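Local coordinates for protein type III effector XopAI (Xanthomonas citri, PDB 6K93) that acts as a type III effector of a plant pathogen, has a mono-ADP-ribosyltransferase fold and probably binds arginine-containing peptides, at residues 229-234 with 306-311. Residues are numbered along the deposited sequence; the frame is centred on the assembly and turned at random.
Sequences DWVSER and PRLKIY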
ATOM      1  N   ASP A 229     -10.376 -20.590  -2.876  1.00 16.13           N
ATOM      2  CA  ASP A 229      -9.638 -20.958  -1.669  1.00 17.88           C
ATOM      3  C   ASP A 229      -8.861 -19.774  -1.103  1.00 15.66           C
ATOM      4  O   ASP A 229      -8.651 -19.686   0.113  1.00 15.82           O
ATOM      5  CB  ASP A 229      -8.673 -22.109  -1.961  1.00 24.27           C
ATOM      6  CG  ASP A 229      -9.364 -23.462  -2.042  1.00 33.33           C
ATOM      7  OD1 ASP A 229     -10.606 -23.515  -1.969  1.00 37.60           O
ATOM      8  OD2 ASP A 229      -8.641 -24.476  -2.174  1.00 37.85           O
ATOM      9  N   TRP A 230      -8.421 -18.861  -1.969  1.00 13.16           N
ATOM     10  CA  TRP A 230      -7.782 -17.637  -1.502  1.00 12.58           C
ATOM     11  C   TRP A 230      -8.735 -16.859  -0.619  1.00 12.95           C
ATOM     12  O   TRP A 230      -8.346 -16.370   0.446  1.00 13.05           O
ATOM     13  CB  TRP A 230      -7.315 -16.821  -2.707  1.00 12.77           C
ATOM     14  CG  TRP A 230      -6.598 -15.566  -2.425  1.00 13.68           C
ATOM     15  CD1 TRP A 230      -5.259 -15.354  -2.469  1.00 14.15           C
ATOM     16  CD2 TRP A 230      -7.192 -14.305  -2.083  1.00 12.43           C
ATOM     17  NE1 TRP A 230      -4.974 -14.032  -2.180  1.00 13.71           N
ATOM     18  CE2 TRP A 230      -6.146 -13.367  -1.939  1.00 12.83           C
ATOM     19  CE3 TRP A 230      -8.514 -13.867  -1.888  1.00 12.21           C
ATOM     20  CZ2 TRP A 230      -6.374 -12.049  -1.590  1.00 12.13           C
ATOM     21  CZ3 TRP A 230      -8.740 -12.539  -1.547  1.00 12.05           C
ATOM     22  CH2 TRP A 230      -7.678 -11.647  -1.407  1.00 11.40           C
ATOM     23  N   VAL A 231     -10.004 -16.778  -1.022  1.00 12.55           N
ATOM     24  CA  VAL A 231     -10.974 -16.059  -0.226  1.00 13.84           C
ATOM     25  C   VAL A 231     -11.195 -16.761   1.101  1.00 13.98           C
ATOM     26  O   VAL A 231     -11.157 -16.129   2.161  1.00 14.52           O
ATOM     27  CB  VAL A 231     -12.294 -15.907  -1.002  1.00 13.74           C
ATOM     28  CG1 VAL A 231     -13.340 -15.275  -0.084  1.00 15.32           C
ATOM     29  CG2 VAL A 231     -12.083 -15.072  -2.254  1.00 13.54           C
ATOM     30  N   SER A 232     -11.456 -18.071   1.070  1.00 14.73           N
ATOM     31  CA  SER A 232     -11.828 -18.737   2.317  1.00 16.80           C
ATOM     32  C   SER A 232     -10.663 -18.846   3.297  1.00 17.01           C
ATOM     33  O   SER A 232     -10.910 -18.950   4.509  1.00 18.78           O
ATOM     34  CB  SER A 232     -12.435 -20.111   2.034  1.00 19.18           C
ATOM     35  OG  SER A 232     -11.609 -20.928   1.237  1.00 20.10           O
ATOM     36  N   GLU A 233      -9.414 -18.790   2.813  1.00 15.87           N
ATOM     37  CA  GLU A 233      -8.284 -18.727   3.731  1.00 17.90           C
ATOM     38  C   GLU A 233      -8.208 -17.397   4.469  1.00 18.59           C
ATOM     39  O   GLU A 233      -7.571 -17.324   5.527  1.00 22.95           O
ATOM     40  CB  GLU A 233      -6.983 -18.953   2.981  1.00 23.08           C
ATOM     41  CG  GLU A 233      -6.682 -20.396   2.699  1.00 34.94           C
ATOM     42  CD  GLU A 233      -5.356 -20.570   1.997  1.00 47.22           C
ATOM     43  OE1 GLU A 233      -4.396 -19.847   2.333  1.00 44.54           O
ATOM     44  OE2 GLU A 233      -5.290 -21.443   1.106  1.00 57.31           O
ATOM     45  N   ARG A 234      -8.828 -16.343   3.939  1.00 15.69           N
ATOM     46  CA  ARG A 234      -8.665 -15.005   4.484  1.00 13.95           C
ATOM     47  C   ARG A 234      -9.932 -14.400   5.063  1.00 14.83           C
ATOM     48  O   ARG A 234      -9.819 -13.534   5.942  1.00 16.11           O
ATOM     49  CB  ARG A 234      -8.144 -14.048   3.409  1.00 13.44           C
ATOM     50  CG  ARG A 234      -6.697 -14.325   3.001  1.00 13.28           C
ATOM     51  CD  ARG A 234      -6.313 -13.658   1.702  1.00 13.68           C
ATOM     52  NE  ARG A 234      -4.945 -13.978   1.371  1.00 13.63           N
ATOM     53  CZ  ARG A 234      -4.533 -15.166   0.945  1.00 14.72           C
ATOM     54  NH1 ARG A 234      -5.379 -16.191   0.786  1.00 14.83           N
ATOM     55  NH2 ARG A 234      -3.230 -15.385   0.691  1.00 16.15           N
ATOM     56  N   PRO A 306     -19.748 -12.200  -9.813  1.00 19.28           N
ATOM     57  CA  PRO A 306     -18.649 -12.556  -8.902  1.00 18.74           C
ATOM     58  C   PRO A 306     -18.908 -13.882  -8.203  1.00 19.22           C
ATOM     59  O   PRO A 306     -19.977 -14.052  -7.602  1.00 19.35           O
ATOM     60  CB  PRO A 306     -18.631 -11.386  -7.903  1.00 17.49           C
ATOM     61  CG  PRO A 306     -20.061 -10.944  -7.853  1.00 18.18           C
ATOM     62  CD  PRO A 306     -20.652 -11.199  -9.214  1.00 19.28           C
ATOM     63  N   ARG A 307     -17.965 -14.825  -8.289  1.00 18.51           N
ATOM     64  CA  ARG A 307     -18.171 -16.099  -7.606  1.00 19.73           C
ATOM     65  C   ARG A 307     -18.323 -15.893  -6.108  1.00 19.14           C
ATOM     66  O   ARG A 307     -19.059 -16.637  -5.447  1.00 20.96           O
ATOM     67  CB  ARG A 307     -17.013 -17.052  -7.888  1.00 20.60           C
ATOM     68  CG  ARG A 307     -16.827 -17.441  -9.354  1.00 22.50           C
ATOM     69  CD  ARG A 307     -18.096 -18.010  -9.977  1.00 26.53           C
ATOM     70  NE  ARG A 307     -18.633 -19.166  -9.253  1.00 33.75           N
ATOM     71  CZ  ARG A 307     -18.158 -20.400  -9.352  1.00 41.08           C
ATOM     72  NH1 ARG A 307     -17.129 -20.666 -10.144  1.00 41.46           N
ATOM     73  NH2 ARG A 307     -18.718 -21.373  -8.651  1.00 48.86           N
ATOM     74  N   LEU A 308     -17.650 -14.883  -5.567  1.00 17.20           N
ATOM     75  CA  LEU A 308     -17.712 -14.536  -4.162  1.00 16.92           C
ATOM     76  C   LEU A 308     -17.830 -13.026  -4.049  1.00 15.12           C
ATOM     77  O   LEU A 308     -17.090 -12.280  -4.704  1.00 14.68           O
ATOM     78  CB  LEU A 308     -16.489 -15.012  -3.401  1.00 19.82           C
ATOM     79  CG  LEU A 308     -16.467 -16.547  -3.451  1.00 23.50           C
ATOM     80  CD1 LEU A 308     -15.048 -17.086  -3.375  1.00 27.03           C
ATOM     81  CD2 LEU A 308     -17.384 -17.128  -2.369  1.00 23.27           C
ATOM     82  N   LYS A 309     -18.770 -12.575  -3.229  1.00 14.70           N
ATOM     83  CA  LYS A 309     -18.921 -11.157  -2.926  1.00 14.86           C
ATOM     84  C   LYS A 309     -18.875 -10.988  -1.414  1.00 13.99           C
ATOM     85  O   LYS A 309     -19.699 -11.560  -0.681  1.00 15.37           O
ATOM     86  CB  LYS A 309     -20.210 -10.580  -3.489  1.00 15.68           C
ATOM     87  CG  LYS A 309     -20.268  -9.099  -3.240  1.00 16.36           C
ATOM     88  CD  LYS A 309     -21.393  -8.445  -4.001  1.00 18.58           C
ATOM     89  CE  LYS A 309     -21.472  -6.979  -3.648  1.00 21.42           C
ATOM     90  NZ  LYS A 309     -22.624  -6.319  -4.346  1.00 24.70           N
ATOM     91  N   ILE A 310     -17.899 -10.213  -0.949  1.00 13.26           N
ATOM     92  CA  ILE A 310     -17.609 -10.082   0.470  1.00 13.48           C
ATOM     93  C   ILE A 310     -18.126  -8.742   0.959  1.00 12.65           C
ATOM     94  O   ILE A 310     -17.766  -7.704   0.405  1.00 12.18           O
ATOM     95  CB  ILE A 310     -16.097 -10.195   0.720  1.00 15.04           C
ATOM     96  CG1 ILE A 310     -15.578 -11.542   0.210  1.00 16.13           C
ATOM     97  CG2 ILE A 310     -15.769  -9.958   2.190  1.00 15.72           C
ATOM     98  CD1 ILE A 310     -14.104 -11.535  -0.060  1.00 16.69           C
ATOM     99  N   TYR A 311     -18.952  -8.764   1.995  1.00 13.63           N
ATOM    100  CA  TYR A 311     -19.409  -7.564   2.680  1.00 12.90           C
ATOM    101  C   TYR A 311     -18.700  -7.488   4.020  1.00 13.41           C
ATOM    102  O   TYR A 311     -18.773  -8.428   4.809  1.00 13.74           O
ATOM    103  CB  TYR A 311     -20.918  -7.595   2.890  1.00 14.09           C
ATOM    104  CG  TYR A 311     -21.716  -7.668   1.609  1.00 14.66           C
ATOM    105  CD1 TYR A 311     -21.874  -8.864   0.929  1.00 15.66           C
ATOM    106  CD2 TYR A 311     -22.309  -6.532   1.076  1.00 15.16           C
ATOM    107  CE1 TYR A 311     -22.599  -8.940  -0.231  1.00 18.02           C
ATOM    108  CE2 TYR A 311     -23.044  -6.601  -0.080  1.00 17.15           C
ATOM    109  CZ  TYR A 311     -23.188  -7.800  -0.732  1.00 18.62           C
ATOM    110  OH  TYR A 311     -23.935  -7.869  -1.883  1.00 21.38           O
TER
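V231, on the short helix 228-234, sets its isopropyl group against two methyl groups of the strand that starts at L308. Its CG2 meets L308 CD1 at 3.8 Å, and CG1 reaches I310 CD1 at the same 3.8 Å. L308 CD1 also comes to 3.8 Å from V231 CB, so this one methyl lies against the fork of the valine, whereas I310 touches a single branch. With CG1 anti to the backbone N (chi1 174°) and CG2 anti to the carbonyl carbon, the valine spreads its two branches to L308 and I310, neighbours two residues apart on one side of the strand. The valine passes alongside each partner in the opposite sense, and the interface is wholly apolar, with no hydrogen bond joining the segments.

V231 and I310 are buried; the other side of the helix turn, carrying D229, S232 and E233, is exposed. Beside the valine, whose CG2 lies at the indole edge in the plane of W230, R234 folds back over one face of that ring: its CD lies 3.6 Å above the indole plane, and NH1 donates to W230 O (3.0 Å) in the carbonyl plane, on a lone pair. A salt bridge from R234 NE to E187 holds the same guanidinium.

This is plain hydrophobic packing of a helix on the mixed sheet of the transferase fold. Strand 308-315 runs between strands 262-268 and 293-301; V262 and W264 of the former touch V231 and I310, respectively, while L308 also packs on I299 and E301 of the latter.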